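Local coordinates for protein KLLA0F20702p (Kluyveromyces lactis, PDB 5Y5A) that probably serves as the telomerase subunit Est1, which binds Cdc13 and so helps recruit telomerase to telomeres, at residues Q363-L368 / A426-C431; K412-C417 / N458-S463. One frame throughout, in Å; residues are numbered along the deposited sequence.

Interaction 1: residues Q363-L368 / A426-C431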
loop_
_atom_site.group_PDB
_atom_site.type_symbol
_atom_site.label_atom_id
_atom_site.label_comp_id
_atom_site.label_asym_id
_atom_site.label_seq_id
_atom_site.Cartn_x
_atom_site.Cartn_y
_atom_site.Cartn_z
ATOM N N GLN A 363 -6.622 3.878 7.116
ATOM C CA GLN A 363 -6.514 3.198 5.827
ATOM C C GLN A 363 -7.510 3.772 4.825
ATOM O O GLN A 363 -7.171 3.997 3.667
ATOM C CB GLN A 363 -6.735 1.691 5.979
ATOM C CG GLN A 363 -6.394 0.921 4.705
ATOM C CD GLN A 363 -6.397 -0.578 4.908
ATOM O OE1 GLN A 363 -5.367 -1.172 5.243
ATOM N NE2 GLN A 363 -7.556 -1.201 4.706
ATOM N N ASP A 364 -8.730 4.030 5.291
ATOM C CA ASP A 364 -9.778 4.601 4.455
ATOM C C ASP A 364 -9.359 5.942 3.849
ATOM O O ASP A 364 -9.645 6.217 2.687
ATOM C CB ASP A 364 -11.068 4.785 5.263
ATOM C CG ASP A 364 -11.866 3.496 5.409
ATOM O OD1 ASP A 364 -11.358 2.411 5.043
ATOM O OD2 ASP A 364 -13.012 3.579 5.911
ATOM N N LEU A 365 -8.689 6.766 4.654
ATOM C CA LEU A 365 -8.193 8.065 4.205
ATOM C C LEU A 365 -7.212 7.920 3.046
ATOM O O LEU A 365 -7.365 8.561 2.008
ATOM C CB LEU A 365 -7.531 8.813 5.368
ATOM C CG LEU A 365 -6.770 10.082 4.987
ATOM C CD1 LEU A 365 -7.722 11.205 4.595
ATOM C CD2 LEU A 365 -5.840 10.529 6.117
ATOM N N ILE A 366 -6.216 7.059 3.210
ATOM C CA ILE A 366 -5.222 6.854 2.157
ATOM C C ILE A 366 -5.816 6.213 0.899
ATOM O O ILE A 366 -5.502 6.629 -0.223
ATOM C CB ILE A 366 -4.067 5.994 2.659
ATOM C CG1 ILE A 366 -3.441 6.647 3.895
ATOM C CG2 ILE A 366 -3.021 5.814 1.564
ATOM C CD1 ILE A 366 -2.725 5.658 4.776
ATOM N N LEU A 367 -6.668 5.206 1.082
ATOM C CA LEU A 367 -7.395 4.609 -0.038
ATOM C C LEU A 367 -8.120 5.693 -0.848
ATOM O O LEU A 367 -8.019 5.746 -2.072
ATOM C CB LEU A 367 -8.396 3.574 0.466
ATOM C CG LEU A 367 -9.466 3.081 -0.509
ATOM C CD1 LEU A 367 -8.849 2.228 -1.625
ATOM C CD2 LEU A 367 -10.531 2.290 0.233
ATOM N N LEU A 368 -8.833 6.562 -0.138
ATOM C CA LEU A 368 -9.625 7.625 -0.743
ATOM C C LEU A 368 -8.767 8.637 -1.499
ATOM O O LEU A 368 -9.083 9.008 -2.635
ATOM C CB LEU A 368 -10.443 8.337 0.340
ATOM C CG LEU A 368 -11.424 9.398 -0.143
ATOM C CD1 LEU A 368 -12.456 8.766 -1.076
ATOM C CD2 LEU A 368 -12.084 10.091 1.049
ATOM N N ALA A 426 -3.803 14.283 9.666
ATOM C CA ALA A 426 -3.690 15.692 9.288
ATOM C C ALA A 426 -2.441 15.948 8.434
ATOM O O ALA A 426 -2.499 16.729 7.483
ATOM C CB ALA A 426 -3.690 16.586 10.532
ATOM N N ARG A 427 -1.320 15.302 8.768
ATOM C CA ARG A 427 -0.082 15.476 7.996
ATOM C C ARG A 427 -0.279 15.024 6.557
ATOM O O ARG A 427 0.169 15.665 5.612
ATOM C CB ARG A 427 1.081 14.684 8.598
ATOM C CG ARG A 427 1.706 15.266 9.844
ATOM C CD ARG A 427 2.940 14.464 10.212
ATOM N NE ARG A 427 3.970 14.539 9.177
ATOM C CZ ARG A 427 4.851 13.572 8.935
ATOM N NH1 ARG A 427 5.763 13.720 7.981
ATOM N NH2 ARG A 427 4.819 12.451 9.649
ATOM N N ILE A 428 -0.959 13.897 6.420
ATOM C CA ILE A 428 -1.158 13.262 5.136
ATOM C C ILE A 428 -2.049 14.108 4.217
ATOM O O ILE A 428 -1.752 14.267 3.024
ATOM C CB ILE A 428 -1.724 11.861 5.360
ATOM C CG1 ILE A 428 -0.602 10.968 5.885
ATOM C CG2 ILE A 428 -2.348 11.293 4.105
ATOM C CD1 ILE A 428 -1.095 9.682 6.435
ATOM N N MET A 429 -3.110 14.679 4.783
ATOM C CA MET A 429 -3.957 15.608 4.043
ATOM C C MET A 429 -3.141 16.777 3.485
ATOM O O MET A 429 -3.202 17.076 2.297
ATOM C CB MET A 429 -5.090 16.136 4.932
ATOM C CG MET A 429 -6.079 15.062 5.415
ATOM S SD MET A 429 -7.425 15.776 6.399
ATOM C CE MET A 429 -8.054 14.334 7.256
ATOM N N MET A 430 -2.363 17.420 4.351
ATOM C CA MET A 430 -1.592 18.584 3.954
ATOM C C MET A 430 -0.506 18.230 2.950
ATOM O O MET A 430 -0.262 18.973 2.006
ATOM C CB MET A 430 -0.973 19.255 5.179
ATOM C CG MET A 430 -1.999 19.663 6.213
ATOM S SD MET A 430 -3.359 20.591 5.477
ATOM C CE MET A 430 -2.458 21.999 4.867
ATOM N N CYS A 431 0.144 17.096 3.153
ATOM C CA CYS A 431 1.189 16.673 2.234
ATOM C C CYS A 431 0.609 16.350 0.867
ATOM O O CYS A 431 1.227 16.630 -0.164
ATOM C CB CYS A 431 1.939 15.469 2.791
ATOM S SG CYS A 431 3.089 15.916 4.092
#
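Leu365 meets Ile428 and Met429 in a buried helix-to-helix contact. It joins the long helix 339-379 to helix 421-433 within the all-helical Est1 DNA/RNA binding domain. The backbones stay well apart, with CA of Leu365 and CA of Met429 separated by 8.7 Å, so side chains bridge the gap. No hydrogen bond crosses it.

Leu365 carries the contact. Its CB points toward helix 421-433 but is still too distant to touch it. CG stands opposite the backbone N (chi1 170°), which carries the fork outward from its own helix. Leu365 CG itself stays 4.7 Å from Ile428 CG2, so the touching is left to the two methyls. Each methyl takes a different partner. Leu365 CD1 goes to the methionine and lies 4.1 Å from Met429 CE. The same Leu365 CD1 is 4.3 Å from Met429 CG. Leu365 CD2 goes to the isoleucine and lies 4.1 Å from Ile428 CG2. The leucine fork thus straddles two consecutive residues of the other helix.

Met429 starts off to one side, but its chain runs extended beyond CG (chi2 -178°) and brings CE over to Leu365. The two side chains meet at about a right angle. The CB of Ile428 points toward helix 339-379, and its CG2 branch meets Leu365.

Phe402 of helix 385-410 touches both Leu365 and Met429, so a third helix packs against this contact. Other side chains of 426-431 turn to other partners. Arg427 forms salt bridges with Glu484, Asp485 and Asp500, and Met430 packs on an aromatic side chain of the bound peptide, probably the Cdc13 fragment. Ile366 is only a loose neighbour: Ile366 CG1 lies 4.6 Å from Ile428 CD1.

Interaction 2: residues K412-C417 / N458-S463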
loop_
_atom_site.group_PDB
_atom_site.type_symbol
_atom_site.label_atom_id
_atom_site.label_comp_id
_atom_site.label_asym_id
_atom_site.label_seq_id
_atom_site.Cartn_x
_atom_site.Cartn_y
_atom_site.Cartn_z
ATOM N N LYS A 412 -11.265 16.025 18.455
ATOM C CA LYS A 412 -11.522 15.420 19.764
ATOM C C LYS A 412 -10.305 14.657 20.285
ATOM O O LYS A 412 -10.330 14.143 21.398
ATOM C CB LYS A 412 -12.731 14.474 19.713
ATOM C CG LYS A 412 -14.010 15.091 19.156
ATOM C CD LYS A 412 -15.242 14.256 19.526
ATOM C CE LYS A 412 -16.476 14.707 18.745
ATOM N NZ LYS A 412 -17.708 13.959 19.139
ATOM N N GLU A 413 -9.241 14.581 19.487
ATOM C CA GLU A 413 -8.093 13.757 19.863
ATOM C C GLU A 413 -6.716 14.385 19.619
ATOM O O GLU A 413 -5.709 13.677 19.623
ATOM C CB GLU A 413 -8.152 12.420 19.117
ATOM C CG GLU A 413 -9.404 11.601 19.380
ATOM C CD GLU A 413 -9.491 11.102 20.810
ATOM O OE1 GLU A 413 -10.610 10.759 21.259
ATOM O OE2 GLU A 413 -8.439 11.041 21.482
ATOM N N PHE A 414 -6.651 15.699 19.433
ATOM C CA PHE A 414 -5.382 16.310 19.042
ATOM C C PHE A 414 -4.362 16.290 20.178
ATOM O O PHE A 414 -3.177 16.511 19.935
ATOM C CB PHE A 414 -5.588 17.744 18.531
ATOM C CG PHE A 414 -6.117 18.700 19.570
ATOM C CD1 PHE A 414 -5.251 19.359 20.435
ATOM C CD2 PHE A 414 -7.477 18.953 19.668
ATOM C CE1 PHE A 414 -5.732 20.237 21.379
ATOM C CE2 PHE A 414 -7.965 19.830 20.615
ATOM C CZ PHE A 414 -7.093 20.469 21.476
ATOM N N LYS A 415 -4.813 16.005 21.404
ATOM C CA LYS A 415 -3.904 15.900 22.549
ATOM C C LYS A 415 -3.451 14.468 22.816
ATOM O O LYS A 415 -2.596 14.222 23.676
ATOM C CB LYS A 415 -4.560 16.464 23.817
ATOM C CG LYS A 415 -4.841 17.953 23.759
ATOM C CD LYS A 415 -5.423 18.469 25.059
ATOM C CE LYS A 415 -5.794 19.933 24.923
ATOM N NZ LYS A 415 -6.387 20.500 26.165
ATOM N N ASN A 416 -4.030 13.523 22.085
ATOM C CA ASN A 416 -3.749 12.103 22.304
ATOM C C ASN A 416 -2.316 11.743 21.894
ATOM O O ASN A 416 -1.989 11.707 20.705
ATOM C CB ASN A 416 -4.763 11.249 21.529
ATOM C CG ASN A 416 -4.710 9.777 21.899
ATOM O OD1 ASN A 416 -3.639 9.209 22.109
ATOM N ND2 ASN A 416 -5.879 9.148 21.976
ATOM N N CYS A 417 -1.472 11.468 22.881
ATOM C CA CYS A 417 -0.080 11.106 22.631
ATOM C C CYS A 417 0.113 9.602 22.413
ATOM O O CYS A 417 1.202 9.157 22.059
ATOM C CB CYS A 417 0.803 11.569 23.791
ATOM S SG CYS A 417 0.837 13.372 24.035
ATOM N N ASN A 458 -5.887 26.428 15.458
ATOM C CA ASN A 458 -6.083 27.220 16.678
ATOM C C ASN A 458 -5.955 26.380 17.950
ATOM O O ASN A 458 -5.419 26.856 18.955
ATOM C CB ASN A 458 -7.450 27.932 16.669
ATOM C CG ASN A 458 -7.461 29.180 15.775
ATOM O OD1 ASN A 458 -6.413 29.687 15.395
ATOM N ND2 ASN A 458 -8.653 29.676 15.451
ATOM N N GLU A 459 -6.444 25.138 17.918
ATOM C CA GLU A 459 -6.282 24.244 19.074
ATOM C C GLU A 459 -4.808 23.887 19.251
ATOM O O GLU A 459 -4.306 23.806 20.364
ATOM C CB GLU A 459 -7.107 22.960 18.919
ATOM C CG GLU A 459 -8.614 23.166 18.882
ATOM C CD GLU A 459 -9.147 23.763 20.168
ATOM O OE1 GLU A 459 -10.096 24.574 20.099
ATOM O OE2 GLU A 459 -8.618 23.426 21.246
ATOM N N LEU A 460 -4.116 23.670 18.141
ATOM C CA LEU A 460 -2.703 23.335 18.207
ATOM C C LEU A 460 -1.898 24.501 18.773
ATOM O O LEU A 460 -1.057 24.311 19.649
ATOM C CB LEU A 460 -2.188 22.924 16.825
ATOM C CG LEU A 460 -2.855 21.636 16.327
ATOM C CD1 LEU A 460 -2.322 21.200 14.983
ATOM C CD2 LEU A 460 -2.690 20.536 17.361
ATOM N N LEU A 461 -2.179 25.711 18.295
ATOM C CA LEU A 461 -1.498 26.902 18.798
ATOM C C LEU A 461 -1.717 27.098 20.300
ATOM O O LEU A 461 -0.857 27.643 20.994
ATOM C CB LEU A 461 -1.963 28.145 18.030
ATOM C CG LEU A 461 -1.489 28.234 16.574
ATOM C CD1 LEU A 461 -2.379 29.163 15.767
ATOM C CD2 LEU A 461 -0.042 28.701 16.533
ATOM N N SER A 462 -2.858 26.644 20.808
ATOM C CA SER A 462 -3.153 26.780 22.236
ATOM C C SER A 462 -2.459 25.703 23.073
ATOM O O SER A 462 -2.402 25.804 24.297
ATOM C CB SER A 462 -4.661 26.727 22.480
ATOM O OG SER A 462 -5.341 27.704 21.713
ATOM N N SER A 463 -1.942 24.674 22.409
ATOM C CA SER A 463 -1.241 23.593 23.096
ATOM C C SER A 463 0.168 24.016 23.499
ATOM O O SER A 463 0.548 23.901 24.664
ATOM C CB SER A 463 -1.183 22.345 22.213
ATOM O OG SER A 463 -2.485 21.866 21.924
#
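Phe414 lays its ring against Glu459 where a type I beta turn, Glu413 to Asn416, meets the C-terminal end of helix 447-462. The turn lies in the loop between helices 385-410 and 421-433, in the Est1 DNA/RNA binding domain. Phe414 is the second residue of the turn. Its CG sits between the backbone N and the carbonyl carbon (chi1 64°), and the ring projects toward the helix.

Glu459 CB lies over one ring face, 3.8 Å from the centroid of Phe414, in a CH-pi contact. It is displaced toward the rim, 20° off the ring normal. The glutamate chain then bends at chi2, which brings the carboxylate down past the CZ rim, on the same side of the ring as CB. Glu459 OE2 comes 3.3 Å from Phe414 CZ, with the carboxylate and ring planes 47° apart. Leu460 adds an oblique apolar touch, its CD2 4.2 Å from Phe414 CD1.

Within the turn, Asn416 ND2 donates to Glu413 OE2 over 3.2 Å in a nearly straight bond, and Glu413 OE1 is hydrogen-bonded to Tyr354. Farther along 458-463, the Ser463 hydroxyl donates to Glu459 O (3.1 Å from OG), and the same OG lies at the ring edge, 3.7 Å from Phe414 CE1.

Overall arrangement
Both contacts belong to the same helical domain, with centres 19 Å apart and nearest atoms about 7 Å apart. Their segments alternate along the chain. Interaction 1 is buried between two helices, and its closest approaches are between methyl groups. Interaction 2 lies further from the chain's centre and is partly exposed; there an aromatic ring meets a carboxylate and a hydroxyl as well as a leucine. The loop of 412-417 links helix 385-410, which packs on interaction 1, to helix 421-433, which takes part in it. Helix 526-546 touches segments of both: Leu537 meets Ala426 and Arg427, away from the touching methyls, and also Leu460, which takes part in interaction 2.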